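Local coordinates for protein rifin (Plasmodium falciparum, PDB 7JZK) that binds, through its V2 domain, the LAIR1 ectodomain carried by antibody MGD21, and so probably engages the inhibitory receptor LAIR1 of immune cells, at residues Lys36-Ile41 with Arg92-Ile97; Ser66-Gln71 with Asp110-Ala115; Asn29-Ala34 with Glu121-Thr126; Ser51-Thr56 with Thr62-Ala67. All coordinates share one frame; numbering follows the deposited sequence.

Contact 1 of 4, residues Lys36-Ile41 with Arg92-Ile97; sequences KRYFHI and RKTLRI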
loop_
_atom_site.group_PDB
_atom_site.type_symbol
_atom_site.label_atom_id
_atom_site.label_comp_id
_atom_site.label_asym_id
_atom_site.label_seq_id
_atom_site.Cartn_x
_atom_site.Cartn_y
_atom_site.Cartn_z
ATOM N N LYS B 36 -8.736 -3.155 13.984
ATOM C CA LYS B 36 -9.556 -4.025 13.159
ATOM C C LYS B 36 -10.664 -3.241 12.474
ATOM O O LYS B 36 -10.926 -3.416 11.287
ATOM C CB LYS B 36 -10.157 -5.127 14.039
ATOM C CG LYS B 36 -10.302 -6.509 13.399
ATOM C CD LYS B 36 -11.202 -7.456 14.196
ATOM C CE LYS B 36 -10.608 -7.761 15.541
ATOM N NZ LYS B 36 -9.130 -7.872 15.471
ATOM N N ARG B 37 -11.328 -2.369 13.214
ATOM C CA ARG B 37 -12.433 -1.596 12.672
ATOM C C ARG B 37 -11.956 -0.504 11.723
ATOM O O ARG B 37 -12.711 -0.096 10.833
ATOM C CB ARG B 37 -13.274 -1.052 13.834
ATOM C CG ARG B 37 -14.003 -2.189 14.618
ATOM C CD ARG B 37 -14.624 -1.734 15.944
ATOM N NE ARG B 37 -15.599 -0.653 15.793
ATOM C CZ ARG B 37 -15.818 0.297 16.705
ATOM N NH1 ARG B 37 -16.734 1.235 16.471
ATOM N NH2 ARG B 37 -15.113 0.330 17.841
ATOM N N TYR B 38 -10.727 0.001 11.892
ATOM C CA TYR B 38 -10.282 1.086 11.023
ATOM C C TYR B 38 -9.515 0.583 9.813
ATOM O O TYR B 38 -9.651 1.144 8.727
ATOM C CB TYR B 38 -9.391 2.064 11.793
ATOM C CG TYR B 38 -9.127 3.363 11.066
ATOM C CD1 TYR B 38 -8.132 3.457 10.100
ATOM C CD2 TYR B 38 -9.878 4.490 11.340
ATOM C CE1 TYR B 38 -7.897 4.640 9.425
ATOM C CE2 TYR B 38 -9.655 5.674 10.686
ATOM C CZ TYR B 38 -8.663 5.748 9.725
ATOM O OH TYR B 38 -8.430 6.935 9.066
ATOM N N PHE B 39 -8.709 -0.461 9.976
ATOM C CA PHE B 39 -7.917 -1.007 8.884
ATOM C C PHE B 39 -8.484 -2.305 8.329
ATOM O O PHE B 39 -8.022 -2.756 7.281
ATOM C CB PHE B 39 -6.479 -1.262 9.332
ATOM C CG PHE B 39 -5.719 -0.021 9.653
ATOM C CD1 PHE B 39 -5.107 0.715 8.659
ATOM C CD2 PHE B 39 -5.600 0.403 10.971
ATOM C CE1 PHE B 39 -4.400 1.874 8.968
ATOM C CE2 PHE B 39 -4.889 1.553 11.288
ATOM C CZ PHE B 39 -4.291 2.289 10.286
ATOM N N HIS B 40 -9.504 -2.883 8.959
ATOM C CA HIS B 40 -10.130 -4.091 8.432
ATOM C C HIS B 40 -9.091 -5.182 8.267
ATOM O O HIS B 40 -9.141 -5.988 7.345
ATOM C CB HIS B 40 -10.874 -3.779 7.129
ATOM C CG HIS B 40 -11.482 -2.406 7.136
ATOM N ND1 HIS B 40 -12.577 -2.083 7.919
ATOM C CD2 HIS B 40 -11.100 -1.254 6.523
ATOM C CE1 HIS B 40 -12.868 -0.803 7.747
ATOM N NE2 HIS B 40 -11.984 -0.276 6.911
ATOM N N ILE B 41 -8.223 -5.241 9.273
ATOM C CA ILE B 41 -7.154 -6.268 9.328
ATOM C C ILE B 41 -7.324 -7.096 10.608
ATOM O O ILE B 41 -7.861 -6.575 11.566
ATOM C CB ILE B 41 -5.781 -5.572 9.226
ATOM C CG1 ILE B 41 -4.799 -6.374 8.380
ATOM C CG2 ILE B 41 -5.208 -5.207 10.585
ATOM C CD1 ILE B 41 -5.246 -6.559 6.959
ATOM N N ARG B 92 -6.016 3.540 1.865
ATOM C CA ARG B 92 -5.197 4.526 1.162
ATOM C C ARG B 92 -6.047 5.665 0.618
ATOM O O ARG B 92 -5.564 6.795 0.485
ATOM C CB ARG B 92 -4.426 3.852 0.033
ATOM C CG ARG B 92 -3.183 3.170 0.501
ATOM C CD ARG B 92 -2.598 2.399 -0.630
ATOM N NE ARG B 92 -1.312 1.828 -0.278
ATOM C CZ ARG B 92 -0.680 0.966 -1.054
ATOM N NH1 ARG B 92 -1.245 0.601 -2.191
ATOM N NH2 ARG B 92 0.497 0.471 -0.698
ATOM N N LYS B 93 -7.303 5.379 0.265
ATOM C CA LYS B 93 -8.179 6.437 -0.211
ATOM C C LYS B 93 -8.652 7.313 0.934
ATOM O O LYS B 93 -8.709 8.539 0.795
ATOM C CB LYS B 93 -9.364 5.821 -0.958
ATOM C CG LYS B 93 -10.545 6.747 -1.223
ATOM C CD LYS B 93 -11.637 6.681 -0.121
ATOM C CE LYS B 93 -11.928 5.222 0.289
ATOM N NZ LYS B 93 -12.630 4.976 1.604
ATOM N N THR B 94 -8.872 6.721 2.099
ATOM C CA THR B 94 -9.262 7.505 3.257
ATOM C C THR B 94 -8.140 8.451 3.667
ATOM O O THR B 94 -8.374 9.632 3.929
ATOM C CB THR B 94 -9.620 6.554 4.398
ATOM O OG1 THR B 94 -10.581 5.592 3.930
ATOM C CG2 THR B 94 -10.201 7.325 5.573
ATOM N N LEU B 95 -6.906 7.963 3.699
ATOM C CA LEU B 95 -5.779 8.788 4.120
ATOM C C LEU B 95 -5.203 9.648 3.004
ATOM O O LEU B 95 -4.070 10.112 3.158
ATOM C CB LEU B 95 -4.674 7.908 4.721
ATOM C CG LEU B 95 -5.135 7.023 5.892
ATOM C CD1 LEU B 95 -4.003 6.197 6.481
ATOM C CD2 LEU B 95 -5.773 7.904 6.948
ATOM N N ARG B 96 -5.926 9.811 1.885
ATOM C CA ARG B 96 -5.473 10.563 0.711
ATOM C C ARG B 96 -4.060 10.145 0.314
ATOM O O ARG B 96 -3.184 10.972 0.042
ATOM C CB ARG B 96 -5.586 12.082 0.910
ATOM C CG ARG B 96 -7.029 12.606 0.858
ATOM C CD ARG B 96 -7.312 13.602 1.969
ATOM N NE ARG B 96 -7.308 12.939 3.270
ATOM C CZ ARG B 96 -7.608 13.534 4.421
ATOM N NH1 ARG B 96 -7.576 12.837 5.555
ATOM N NH2 ARG B 96 -7.939 14.819 4.436
ATOM N N ILE B 97 -3.845 8.833 0.266
ATOM C CA ILE B 97 -2.556 8.290 -0.145
ATOM C C ILE B 97 -2.546 7.945 -1.631
ATOM O O ILE B 97 -1.462 7.840 -2.232
ATOM C CB ILE B 97 -2.193 7.049 0.702
ATOM C CG1 ILE B 97 -2.196 7.378 2.186
ATOM C CG2 ILE B 97 -0.822 6.515 0.358
ATOM C CD1 ILE B 97 -1.841 6.162 3.020
#
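Y38, in the last turn of helix 13-39, reaches T94 and L95 at the end of helix 86-94 with its phenol oxygen alone. OH lies 3.5 Å from CD2 of L95 and 3.9 Å from CG2 of T94. With CG anti to the backbone N (chi1 -168°), the ring is carried across a gap that is wide at the backbone, where the nearest CA atoms, of Y38 and T94, are 10.1 Å apart. F39 turns inward to V91 and I68, and CD1 of Y38 sits 3.9 Å above the centre of its ring. At H40 the chain leaves the helix with positive phi (57°), its O bonded to N85, and I41 goes on toward F88. The facing helix ends in a Schellman motif with R96 as the C-prime residue: I97 N bonds R92 O at 2.7 Å and R96 N bonds K93 O at 3.2 Å. The guanidinium of R92 hydrogen-bonds the backbone O of Y43 and makes a cation-pi contact with Y45, both of the LAIR1 chain. Across the two segments a hydroxyl meets only methyl groups, which can neither donate nor accept a hydrogen bond; the contact therefore rests on van der Waals packing over a modest 111 Å².

Contact 2 of 4, residues Ser66-Gln71 with Asp110-Ala115; sequences SAIDTQ and DAITGA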
loop_
_atom_site.group_PDB
_atom_site.type_symbol
_atom_site.label_atom_id
_atom_site.label_comp_id
_atom_site.label_asym_id
_atom_site.label_seq_id
_atom_site.Cartn_x
_atom_site.Cartn_y
_atom_site.Cartn_z
ATOM N N SER B 66 4.741 1.286 11.795
ATOM C CA SER B 66 5.708 0.729 10.865
ATOM C C SER B 66 5.275 -0.653 10.390
ATOM O O SER B 66 5.420 -0.978 9.210
ATOM C CB SER B 66 7.097 0.704 11.518
ATOM O OG SER B 66 7.969 -0.265 10.949
ATOM N N ALA B 67 4.709 -1.470 11.276
ATOM C CA ALA B 67 4.250 -2.797 10.863
ATOM C C ALA B 67 3.068 -2.710 9.901
ATOM O O ALA B 67 2.980 -3.484 8.938
ATOM C CB ALA B 67 3.873 -3.628 12.099
ATOM N N ILE B 68 2.151 -1.772 10.144
ATOM C CA ILE B 68 1.009 -1.616 9.262
ATOM C C ILE B 68 1.472 -1.106 7.902
ATOM O O ILE B 68 1.006 -1.581 6.866
ATOM C CB ILE B 68 -0.046 -0.704 9.914
ATOM C CG1 ILE B 68 -0.739 -1.425 11.095
ATOM C CG2 ILE B 68 -1.070 -0.237 8.868
ATOM C CD1 ILE B 68 -1.715 -0.561 11.884
ATOM N N ASP B 69 2.432 -0.174 7.890
ATOM C CA ASP B 69 2.995 0.335 6.641
ATOM C C ASP B 69 3.637 -0.778 5.847
ATOM O O ASP B 69 3.393 -0.930 4.653
ATOM C CB ASP B 69 4.034 1.430 6.928
ATOM C CG ASP B 69 4.810 1.864 5.675
ATOM O OD1 ASP B 69 5.791 1.184 5.297
ATOM O OD2 ASP B 69 4.498 2.907 5.069
ATOM N N THR B 70 4.441 -1.590 6.498
ATOM C CA THR B 70 5.125 -2.662 5.794
ATOM C C THR B 70 4.111 -3.645 5.215
ATOM O O THR B 70 4.208 -4.044 4.043
ATOM C CB THR B 70 6.079 -3.360 6.783
ATOM O OG1 THR B 70 6.978 -2.386 7.332
ATOM C CG2 THR B 70 6.913 -4.399 6.078
ATOM N N GLN B 71 3.067 -3.959 5.967
ATOM C CA GLN B 71 2.015 -4.892 5.493
ATOM C C GLN B 71 1.230 -4.275 4.332
ATOM O O GLN B 71 0.967 -4.988 3.374
ATOM C CB GLN B 71 1.116 -5.290 6.661
ATOM C CG GLN B 71 0.111 -6.380 6.347
ATOM C CD GLN B 71 -0.341 -7.048 7.618
ATOM O OE1 GLN B 71 0.461 -7.556 8.392
ATOM N NE2 GLN B 71 -1.640 -7.052 7.842
ATOM N N ASP B 110 3.576 8.178 7.008
ATOM C CA ASP B 110 3.160 9.342 7.784
ATOM C C ASP B 110 1.652 9.374 8.004
ATOM O O ASP B 110 1.188 9.618 9.117
ATOM C CB ASP B 110 3.679 10.610 7.082
ATOM C CG ASP B 110 5.212 10.601 6.977
ATOM O OD1 ASP B 110 5.850 9.916 7.809
ATOM O OD2 ASP B 110 5.793 11.179 6.034
ATOM N N ALA B 111 0.866 9.097 6.974
ATOM C CA ALA B 111 -0.587 9.084 7.139
ATOM C C ALA B 111 -1.008 7.959 8.089
ATOM O O ALA B 111 -1.874 8.138 8.945
ATOM C CB ALA B 111 -1.267 8.945 5.765
ATOM N N ILE B 112 -0.350 6.808 7.996
ATOM C CA ILE B 112 -0.661 5.716 8.893
ATOM C C ILE B 112 -0.329 6.117 10.320
ATOM O O ILE B 112 -1.072 5.808 11.242
ATOM C CB ILE B 112 0.098 4.450 8.472
ATOM C CG1 ILE B 112 -0.378 4.024 7.097
ATOM C CG2 ILE B 112 -0.088 3.314 9.527
ATOM C CD1 ILE B 112 0.491 2.987 6.460
ATOM N N THR B 113 0.801 6.800 10.514
ATOM C CA THR B 113 1.225 7.253 11.834
ATOM C C THR B 113 0.185 8.185 12.426
ATOM O O THR B 113 -0.242 8.005 13.565
ATOM C CB THR B 113 2.600 7.940 11.718
ATOM O OG1 THR B 113 3.584 6.978 11.297
ATOM C CG2 THR B 113 3.041 8.593 13.027
ATOM N N GLY B 114 -0.295 9.143 11.647
ATOM C CA GLY B 114 -1.332 10.017 12.167
ATOM C C GLY B 114 -2.598 9.257 12.517
ATOM O O GLY B 114 -3.222 9.510 13.557
ATOM N N ALA B 115 -2.965 8.280 11.683
ATOM C CA ALA B 115 -4.170 7.508 11.962
ATOM C C ALA B 115 -4.018 6.712 13.255
ATOM O O ALA B 115 -4.883 6.755 14.139
ATOM C CB ALA B 115 -4.481 6.582 10.787
#
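The carbonyl oxygen of S66 is gripped twice by T70, one turn further along helix 61-75: by the backbone N at 2.9 Å and by the hydroxyl OG1 at 2.8 Å. The two donors arrive from opposite faces of the carbonyl plane. OG1 stands 33° out of it, with a C=O...donor angle of 147°, so the hydroxyl adds a second bond without displacing the helical one and is itself tied back to its own helix. T70 points away from helix 108-126, and the meeting with that helix is apolar. There I112 does the work with both of its branches. CG2 meets CG2 of I68 at 3.7 Å, the two side chains crossing at a slant, while CD1 rests against the main chain of the next residue, 3.7 Å from CA of D69. The torsions explain this division: CG2 is anti to the backbone N, whereas CG1 lies beside it (chi1 -63°) and chi2 of 167° extends CD1 outward. D69 offers its CB flank, and its carboxylate OD2 takes a weak bond from Q108. The nearest CA atoms, those of D69 and I112, are 6.9 Å apart, close enough for one isoleucine to span the gap. I112 also touches M72, and T113 leans on A65, both on helix 61-75. I68 continues into the core, against L35 of helix 13-39 and L44 of strand 43-44, while A111 packs on L95 and I97 beyond helix 86-94.

Contact 3 of 4, residues Asn29-Ala34 with Glu121-Thr126; sequences NAIIGA and EKAKDT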
loop_
_atom_site.group_PDB
_atom_site.type_symbol
_atom_site.label_atom_id
_atom_site.label_comp_id
_atom_site.label_asym_id
_atom_site.label_seq_id
_atom_site.Cartn_x
_atom_site.Cartn_y
_atom_site.Cartn_z
ATOM N N ASN B 29 -7.582 -5.204 24.136
ATOM C CA ASN B 29 -8.818 -5.345 23.383
ATOM C C ASN B 29 -9.232 -4.032 22.741
ATOM O O ASN B 29 -9.728 -4.028 21.611
ATOM C CB ASN B 29 -9.931 -5.868 24.286
ATOM C CG ASN B 29 -9.711 -7.296 24.694
ATOM O OD1 ASN B 29 -8.667 -7.874 24.399
ATOM N ND2 ASN B 29 -10.683 -7.877 25.389
ATOM N N ALA B 30 -9.018 -2.908 23.430
ATOM C CA ALA B 30 -9.397 -1.622 22.854
ATOM C C ALA B 30 -8.560 -1.293 21.620
ATOM O O ALA B 30 -9.097 -0.876 20.581
ATOM C CB ALA B 30 -9.269 -0.516 23.903
ATOM N N ILE B 31 -7.239 -1.480 21.704
ATOM C CA ILE B 31 -6.467 -1.114 20.518
ATOM C C ILE B 31 -6.715 -2.110 19.402
ATOM O O ILE B 31 -6.698 -1.744 18.225
ATOM C CB ILE B 31 -4.956 -0.977 20.771
ATOM C CG1 ILE B 31 -4.326 -0.187 19.623
ATOM C CG2 ILE B 31 -4.297 -2.325 20.799
ATOM C CD1 ILE B 31 -4.982 1.151 19.341
ATOM N N ILE B 32 -6.986 -3.366 19.738
ATOM C CA ILE B 32 -7.174 -4.351 18.690
ATOM C C ILE B 32 -8.459 -4.046 17.959
ATOM O O ILE B 32 -8.505 -4.049 16.725
ATOM C CB ILE B 32 -7.148 -5.790 19.252
ATOM C CG1 ILE B 32 -5.715 -6.206 19.611
ATOM C CG2 ILE B 32 -7.806 -6.759 18.241
ATOM C CD1 ILE B 32 -5.642 -7.392 20.605
ATOM N N GLY B 33 -9.531 -3.792 18.701
ATOM C CA GLY B 33 -10.769 -3.411 18.057
ATOM C C GLY B 33 -10.615 -2.186 17.188
ATOM O O GLY B 33 -11.167 -2.132 16.093
ATOM N N ALA B 34 -9.873 -1.180 17.667
ATOM C CA ALA B 34 -9.719 0.042 16.882
ATOM C C ALA B 34 -8.973 -0.221 15.563
ATOM O O ALA B 34 -9.390 0.251 14.495
ATOM C CB ALA B 34 -8.999 1.101 17.724
ATOM N N GLU B 121 -5.246 7.276 20.924
ATOM C CA GLU B 121 -5.844 8.259 21.810
ATOM C C GLU B 121 -7.294 7.908 22.075
ATOM O O GLU B 121 -7.767 8.040 23.202
ATOM C CB GLU B 121 -5.717 9.670 21.245
ATOM C CG GLU B 121 -4.282 10.038 20.929
ATOM C CD GLU B 121 -3.317 9.747 22.066
ATOM O OE1 GLU B 121 -2.190 9.291 21.771
ATOM O OE2 GLU B 121 -3.679 9.946 23.245
ATOM N N LYS B 122 -7.998 7.408 21.061
ATOM C CA LYS B 122 -9.398 7.041 21.236
ATOM C C LYS B 122 -9.551 5.837 22.160
ATOM O O LYS B 122 -10.460 5.798 23.000
ATOM C CB LYS B 122 -10.025 6.762 19.863
ATOM C CG LYS B 122 -11.307 5.915 19.894
ATOM C CD LYS B 122 -11.068 4.432 19.547
ATOM C CE LYS B 122 -12.285 3.557 19.898
ATOM N NZ LYS B 122 -12.545 3.431 21.370
ATOM N N ALA B 123 -8.648 4.861 22.060
ATOM C CA ALA B 123 -8.749 3.695 22.929
ATOM C C ALA B 123 -8.520 4.092 24.391
ATOM O O ALA B 123 -9.335 3.790 25.282
ATOM C CB ALA B 123 -7.777 2.622 22.427
ATOM N N LYS B 124 -7.441 4.834 24.651
ATOM C CA LYS B 124 -7.207 5.279 26.021
ATOM C C LYS B 124 -8.325 6.214 26.481
ATOM O O LYS B 124 -8.646 6.258 27.678
ATOM C CB LYS B 124 -5.816 5.894 26.182
ATOM C CG LYS B 124 -5.669 7.311 25.750
ATOM C CD LYS B 124 -4.367 7.879 26.305
ATOM C CE LYS B 124 -3.196 7.682 25.347
ATOM N NZ LYS B 124 -2.732 6.272 25.182
ATOM N N ASP B 125 -8.915 6.987 25.553
ATOM C CA ASP B 125 -10.068 7.808 25.893
ATOM C C ASP B 125 -11.180 6.915 26.394
ATOM O O ASP B 125 -11.950 7.309 27.270
ATOM C CB ASP B 125 -10.528 8.664 24.710
ATOM C CG ASP B 125 -9.797 9.979 24.645
ATOM O OD1 ASP B 125 -9.015 10.271 25.581
ATOM O OD2 ASP B 125 -9.991 10.712 23.660
ATOM N N THR B 126 -11.276 5.696 25.853
ATOM C CA THR B 126 -12.243 4.767 26.422
ATOM C C THR B 126 -11.862 4.498 27.863
ATOM O O THR B 126 -12.715 4.538 28.763
ATOM C CB THR B 126 -12.273 3.434 25.654
ATOM O OG1 THR B 126 -13.270 3.460 24.626
ATOM C CG2 THR B 126 -12.531 2.264 26.635
#
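A30 and A123 form the centre of a close, largely buried helix-helix contact based on small residues, where the long helix 13-39 passes the C-terminal turns of helix 108-126. Three measurements support this reading. The CA atoms of the two alanines are 5.4 Å apart, their CB atoms touch at 3.8 Å, and the axes of the two short segments approach to 8.9 Å. The single methyl of A123 serves several partners at once: besides A30 CB it lies 4.2 Å from the backbone N of I31, so it reaches the main chain of the opposing helix as well as its side chains. The N-to-C directions differ by 139°, so the segments run roughly antiparallel but clearly skewed, as two members of the helical bundle that makes up this V2 domain. I31 starts out to the flank; with CG1 swung to the far side of CB from the backbone N (chi1 -162°) and chi2 at 53°, CD1 is folded back to 4.4 Å from A123 CB. One turn after A30, A34 repeats the small-residue surface, and here K122 bends back so that its CD comes within 4.3 Å of A34 CB. Y58, from a loop, touches A30, I31 and A123 together. Deeper in the bundle, I31 meets F53 of helix 49-55 and V120 of helix 108-126, and A34 meets L119.

Contact 4 of 4, residues Ser51-Thr56 with Thr62-Ala67; sequences SFFNST and TTIASA. With NAG (2-acetamido-2-deoxy-beta-D-glucopyranose), chain E.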
loop_
_atom_site.group_PDB
_atom_site.type_symbol
_atom_site.label_atom_id
_atom_site.label_comp_id
_atom_site.label_asym_id
_atom_site.label_seq_id
_atom_site.Cartn_x
_atom_site.Cartn_y
_atom_site.Cartn_z
ATOM N N SER B 51 -1.766 -12.033 19.361
ATOM C CA SER B 51 -0.389 -12.512 19.452
ATOM C C SER B 51 0.602 -11.386 19.203
ATOM O O SER B 51 1.674 -11.341 19.809
ATOM C CB SER B 51 -0.168 -13.635 18.434
ATOM O OG SER B 51 1.207 -13.910 18.173
ATOM N N PHE B 52 0.240 -10.449 18.328
ATOM C CA PHE B 52 1.109 -9.321 18.011
ATOM C C PHE B 52 1.328 -8.448 19.235
ATOM O O PHE B 52 2.422 -7.922 19.438
ATOM C CB PHE B 52 0.512 -8.492 16.871
ATOM C CG PHE B 52 1.277 -7.225 16.570
ATOM C CD1 PHE B 52 0.996 -6.059 17.252
ATOM C CD2 PHE B 52 2.255 -7.194 15.588
ATOM C CE1 PHE B 52 1.687 -4.892 16.983
ATOM C CE2 PHE B 52 2.955 -6.007 15.313
ATOM C CZ PHE B 52 2.663 -4.862 16.011
ATOM N N PHE B 53 0.294 -8.259 20.045
ATOM C CA PHE B 53 0.366 -7.421 21.246
ATOM C C PHE B 53 0.833 -8.130 22.515
ATOM O O PHE B 53 0.737 -7.545 23.601
ATOM C CB PHE B 53 -0.956 -6.695 21.471
ATOM C CG PHE B 53 -1.106 -5.514 20.580
ATOM C CD1 PHE B 53 -0.323 -4.403 20.805
ATOM C CD2 PHE B 53 -1.994 -5.500 19.511
ATOM C CE1 PHE B 53 -0.413 -3.299 19.996
ATOM C CE2 PHE B 53 -2.084 -4.377 18.690
ATOM C CZ PHE B 53 -1.293 -3.281 18.940
ATOM N N ASN B 54 1.284 -9.380 22.419
ATOM C CA ASN B 54 1.975 -9.971 23.558
ATOM C C ASN B 54 3.409 -9.439 23.670
ATOM O O ASN B 54 3.903 -9.246 24.786
ATOM C CB ASN B 54 1.897 -11.503 23.460
ATOM C CG ASN B 54 2.456 -12.220 24.679
ATOM O OD1 ASN B 54 2.919 -11.595 25.631
ATOM N ND2 ASN B 54 2.381 -13.554 24.664
ATOM N N SER B 55 4.057 -9.126 22.536
ATOM C CA SER B 55 5.455 -8.691 22.500
ATOM C C SER B 55 5.657 -7.179 22.470
ATOM O O SER B 55 6.712 -6.702 22.903
ATOM C CB SER B 55 6.166 -9.283 21.281
ATOM O OG SER B 55 7.355 -8.556 20.999
ATOM N N THR B 56 4.721 -6.420 21.915
ATOM C CA THR B 56 4.864 -4.978 21.792
ATOM C C THR B 56 3.783 -4.234 22.559
ATOM O O THR B 56 2.656 -4.715 22.713
ATOM C CB THR B 56 4.836 -4.534 20.333
ATOM O OG1 THR B 56 4.217 -3.245 20.247
ATOM C CG2 THR B 56 4.072 -5.497 19.518
ATOM N N THR B 62 4.782 4.028 17.103
ATOM C CA THR B 62 5.792 3.879 16.060
ATOM C C THR B 62 5.878 2.445 15.560
ATOM O O THR B 62 5.950 2.198 14.350
ATOM C CB THR B 62 7.152 4.337 16.580
ATOM O OG1 THR B 62 7.092 5.737 16.866
ATOM C CG2 THR B 62 8.250 4.080 15.543
ATOM N N THR B 63 5.888 1.482 16.476
ATOM C CA THR B 63 6.055 0.099 16.051
ATOM C C THR B 63 4.848 -0.379 15.257
ATOM O O THR B 63 4.989 -1.003 14.197
ATOM C CB THR B 63 6.280 -0.779 17.279
ATOM O OG1 THR B 63 7.469 -0.342 17.951
ATOM C CG2 THR B 63 6.387 -2.268 16.904
ATOM N N ILE B 64 3.651 -0.067 15.740
ATOM C CA ILE B 64 2.460 -0.506 15.039
ATOM C C ILE B 64 2.355 0.168 13.680
ATOM O O ILE B 64 2.017 -0.476 12.684
ATOM C CB ILE B 64 1.223 -0.251 15.902
ATOM C CG1 ILE B 64 -0.026 -0.430 15.069
ATOM C CG2 ILE B 64 1.240 1.132 16.422
ATOM C CD1 ILE B 64 -1.236 -0.129 15.847
ATOM N N ALA B 65 2.636 1.473 13.615
ATOM C CA ALA B 65 2.534 2.172 12.342
ATOM C C ALA B 65 3.535 1.613 11.341
ATOM O O ALA B 65 3.208 1.416 10.167
ATOM C CB ALA B 65 2.731 3.672 12.553
ATOM N N SER B 66 4.741 1.286 11.795
ATOM C CA SER B 66 5.708 0.729 10.865
ATOM C C SER B 66 5.275 -0.653 10.390
ATOM O O SER B 66 5.420 -0.978 9.210
ATOM C CB SER B 66 7.097 0.704 11.518
ATOM O OG SER B 66 7.969 -0.265 10.949
ATOM N N ALA B 67 4.709 -1.470 11.276
ATOM C CA ALA B 67 4.250 -2.797 10.863
ATOM C C ALA B 67 3.068 -2.710 9.901
ATOM O O ALA B 67 2.980 -3.484 8.938
ATOM C CB ALA B 67 3.873 -3.628 12.099
HETATM C C1 NAG E . 7.507 -9.104 13.476
HETATM C C2 NAG E . 7.612 -9.373 14.935
HETATM C C3 NAG E . 9.061 -9.475 15.316
HETATM C C4 NAG E . 9.797 -10.495 14.459
HETATM C C5 NAG E . 9.446 -10.422 12.968
HETATM C C6 NAG E . 9.813 -11.699 12.245
HETATM C C7 NAG E . 5.838 -8.589 16.407
HETATM C C8 NAG E . 5.298 -7.444 17.194
HETATM N N2 NAG E . 6.962 -8.359 15.731
HETATM O O3 NAG E . 9.102 -9.830 16.696
HETATM O O4 NAG E . 11.167 -10.127 14.527
HETATM O O5 NAG E . 8.038 -10.209 12.746
HETATM O O6 NAG E . 9.569 -11.561 10.853
HETATM O O7 NAG E . 5.265 -9.660 16.342
#
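One face of the F52 ring carries both the acetamide methyl C8 of the N-acetylglucosamine and the methyl CG2 of T56, while I64 and A67 of helix 61-75 approach the same ring obliquely. C8 lies over the CD2-CE2 side of the ring, 3.3 Å from CE2 of F52, a modelled distance that is short for two carbons and best taken as approximate; CG2 of T56 stands 3.5 Å above the plane, offset toward the rim. In the ring plane, CG of F53 lies at the edge of F52; conversely, CD1 of F52 sits over the centre of one face of the F53 ring. A chi1 of 174° swings the F52 ring away from its own backbone N and toward the facing helix, where CE2 meets A67 CB at 4.1 Å and CZ comes to 4.5 Å from CA of I64. F53 adds a contact at its edge, CZ to I64 CD1 at 4.4 Å. Near the turn joining the helices, T56 and T63 lie side by side, pointing opposite ways, OG1 of T56 reaching CG2 of T63 at 4.1 Å, while the hydroxyl of T63 is held by D60. The segment axes stand 12.1 Å apart at 141°, a spacing that the aromatic rings bridge. Since the sugar is part of a glycan attached to the protein, its methyl probably extends the apolar cluster of phenylalanine, isoleucine and alanine outward.

Contacts 2 and 3 are buried, contact 4 is partly so, and contact 1 lies at the surface, its centre about 17 Å from that of contact 4 and on the opposite side of the chain's centre. Helix 13-39 serves contacts 1 and 3, helix 108-126 contacts 2 and 3, and helix 61-75 contacts 2 and 4, which share S66 and A67. Contact 2 touches both contact 1 and contact 4, and contact 3 touches contact 4, where F53 packs on I32. The chemistry shifts with place, from branched aliphatics in contact 2 and alanines in contact 3 to aromatics beside a glycan in contact 4 and a phenol oxygen against methyls in contact 1.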